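Local coordinates for protein exosome subunit (PDB 2OGK) that is of unknown function, belonging to an archaeal family that resembles RNA-binding proteins in structure but is unlikely to bind RNA, at residues 6-11 and 122-127. Residues are numbered along the deposited sequence; the frame is centred on the assembly and turned at random.
Sequences IEWVRV and KLRLVT
Ile6, Val9, Leu123 and Leu125 form the apolar side of this strand pair. Val9 CG2 lies 3.9 Å from Leu123 CD2. Ile6 CG2 packs on Leu123 CB and Ile6 CG1 on Leu125 CD2. Helices 61-75 and 132-142 cover this side. The two segments are antiparallel neighbours, central strand 5-15 beside strand 118-126 in a five-stranded antiparallel sheet. Arg10 and Lys122 make a hydrogen-bonded pair, with Arg10 N to Lys122 O at 3.0 Å and Lys122 N to Arg10 O at 2.8 Å. On the other face, Trp8 has chi1 at 50°, with CG between the backbone N and the carbonyl carbon, which brings the ring beside Arg124 and Lys122. Arg124 CB makes a CH-pi contact over one face, 3.7 Å from the centroid of the Trp8 five-membered ring. The Arg10 guanidinium covers the opposite face, and its NE is salt-bridged to Glu57. Lys122 CB meets the ring edge, 3.7 Å from Trp8 CZ3. Replacing Trp8 with an alanine is likely to leave the Arg10 guanidinium and Arg124 CB without the ring between them. At the outer edge, Glu7 OE1 and Arg124 NE form a long salt bridge of 4.0 Å, with the oxygen well out of the guanidinium plane.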
loop_
_atom_site.group_PDB
_atom_site.type_symbol
_atom_site.label_atom_id
_atom_site.label_comp_id
_atom_site.label_asym_id
_atom_site.label_seq_id
_atom_site.Cartn_x
_atom_site.Cartn_y
_atom_site.Cartn_z
ATOM N N ILE D 6 4.602 -16.691 5.340
ATOM C CA ILE D 6 3.719 -15.543 5.190
ATOM C C ILE D 6 3.249 -15.169 6.593
ATOM O O ILE D 6 2.243 -15.682 7.067
ATOM C CB ILE D 6 2.476 -15.892 4.341
ATOM C CG1 ILE D 6 2.888 -16.584 3.047
ATOM C CG2 ILE D 6 1.712 -14.635 4.014
ATOM C CD1 ILE D 6 1.718 -16.963 2.170
ATOM N N GLU D 7 3.980 -14.290 7.267
ATOM C CA GLU D 7 3.608 -13.878 8.617
ATOM C C GLU D 7 2.091 -13.648 8.750
ATOM O O GLU D 7 1.473 -14.130 9.702
ATOM C CB GLU D 7 4.357 -12.610 8.994
ATOM C CG GLU D 7 4.509 -12.402 10.468
ATOM C CD GLU D 7 5.044 -11.012 10.797
ATOM O OE1 GLU D 7 6.056 -10.586 10.184
ATOM O OE2 GLU D 7 4.450 -10.346 11.676
ATOM N N TRP D 8 1.492 -12.913 7.810
ATOM C CA TRP D 8 0.043 -12.656 7.829
ATOM C C TRP D 8 -0.557 -12.367 6.460
ATOM O O TRP D 8 0.142 -12.361 5.448
ATOM C CB TRP D 8 -0.317 -11.492 8.764
ATOM C CG TRP D 8 0.472 -10.238 8.564
ATOM C CD1 TRP D 8 1.450 -9.761 9.376
ATOM C CD2 TRP D 8 0.330 -9.282 7.504
ATOM N NE1 TRP D 8 1.930 -8.563 8.903
ATOM C CE2 TRP D 8 1.263 -8.242 7.752
ATOM C CE3 TRP D 8 -0.491 -9.199 6.366
ATOM C CZ2 TRP D 8 1.399 -7.129 6.906
ATOM C CZ3 TRP D 8 -0.354 -8.090 5.523
ATOM C CH2 TRP D 8 0.588 -7.073 5.804
ATOM N N VAL D 9 -1.866 -12.121 6.453
ATOM C CA VAL D 9 -2.616 -11.816 5.235
ATOM C C VAL D 9 -3.779 -10.877 5.526
ATOM O O VAL D 9 -4.648 -11.185 6.337
ATOM C CB VAL D 9 -3.200 -13.094 4.572
ATOM C CG1 VAL D 9 -4.278 -12.707 3.558
ATOM C CG2 VAL D 9 -2.093 -13.880 3.883
ATOM N N ARG D 10 -3.793 -9.739 4.845
ATOM C CA ARG D 10 -4.854 -8.756 5.020
ATOM C C ARG D 10 -5.661 -8.542 3.733
ATOM O O ARG D 10 -5.107 -8.282 2.667
ATOM C CB ARG D 10 -4.252 -7.444 5.532
ATOM C CG ARG D 10 -3.586 -7.633 6.880
ATOM C CD ARG D 10 -2.855 -6.401 7.355
ATOM N NE ARG D 10 -2.067 -6.697 8.548
ATOM C CZ ARG D 10 -1.153 -5.886 9.080
ATOM N NH1 ARG D 10 -0.897 -4.703 8.527
ATOM N NH2 ARG D 10 -0.487 -6.266 10.168
ATOM N N VAL D 11 -6.978 -8.697 3.855
ATOM C CA VAL D 11 -7.912 -8.538 2.738
ATOM C C VAL D 11 -8.871 -7.399 3.063
ATOM O O VAL D 11 -9.652 -7.488 4.005
ATOM C CB VAL D 11 -8.740 -9.825 2.496
ATOM C CG1 VAL D 11 -9.810 -9.565 1.465
ATOM C CG2 VAL D 11 -7.833 -10.956 2.027
ATOM N N LYS D 122 -2.945 -7.933 0.860
ATOM C CA LYS D 122 -1.516 -7.889 1.165
ATOM C C LYS D 122 -1.148 -9.205 1.839
ATOM O O LYS D 122 -1.996 -9.886 2.408
ATOM C CB LYS D 122 -1.128 -6.748 2.123
ATOM C CG LYS D 122 -2.200 -5.780 2.514
ATOM C CD LYS D 122 -2.513 -4.798 1.412
ATOM C CE LYS D 122 -3.827 -4.066 1.717
ATOM N NZ LYS D 122 -5.038 -4.985 1.904
ATOM N N LEU D 123 0.123 -9.563 1.760
ATOM C CA LEU D 123 0.614 -10.781 2.383
ATOM C C LEU D 123 2.031 -10.499 2.815
ATOM O O LEU D 123 2.881 -10.235 1.966
ATOM C CB LEU D 123 0.640 -11.945 1.395
ATOM C CG LEU D 123 -0.620 -12.267 0.610
ATOM C CD1 LEU D 123 -0.647 -11.461 -0.688
ATOM C CD2 LEU D 123 -0.623 -13.737 0.304
ATOM N N ARG D 124 2.306 -10.534 4.114
ATOM C CA ARG D 124 3.678 -10.283 4.509
ATOM C C ARG D 124 4.488 -11.561 4.365
ATOM O O ARG D 124 4.082 -12.631 4.817
ATOM C CB ARG D 124 3.791 -9.762 5.938
ATOM C CG ARG D 124 5.078 -8.981 6.100
ATOM C CD ARG D 124 5.426 -8.624 7.532
ATOM N NE ARG D 124 6.502 -7.632 7.550
ATOM C CZ ARG D 124 7.698 -7.797 6.979
ATOM N NH1 ARG D 124 7.993 -8.926 6.343
ATOM N NH2 ARG D 124 8.593 -6.814 7.007
ATOM N N LEU D 125 5.627 -11.447 3.697
ATOM C CA LEU D 125 6.498 -12.586 3.496
ATOM C C LEU D 125 7.722 -12.295 4.341
ATOM O O LEU D 125 8.217 -11.166 4.354
ATOM C CB LEU D 125 6.904 -12.705 2.030
ATOM C CG LEU D 125 5.811 -12.652 0.965
ATOM C CD1 LEU D 125 6.461 -12.572 -0.394
ATOM C CD2 LEU D 125 4.925 -13.861 1.051
ATOM N N VAL D 126 8.201 -13.308 5.058
ATOM C CA VAL D 126 9.370 -13.138 5.912
ATOM C C VAL D 126 10.396 -14.219 5.573
ATOM O O VAL D 126 10.043 -15.389 5.354
ATOM C CB VAL D 126 8.964 -13.207 7.410
ATOM C CG1 VAL D 126 7.818 -12.237 7.681
ATOM C CG2 VAL D 126 8.544 -14.616 7.780
ATOM N N THR D 127 11.662 -13.820 5.511
ATOM C CA THR D 127 12.722 -14.758 5.181
ATOM C C THR D 127 13.963 -14.531 6.046
ATOM O O THR D 127 14.082 -13.503 6.707
ATOM C CB THR D 127 13.136 -14.647 3.655
ATOM O OG1 THR D 127 13.722 -13.364 3.384
ATOM C CG2 THR D 127 11.937 -14.844 2.749
#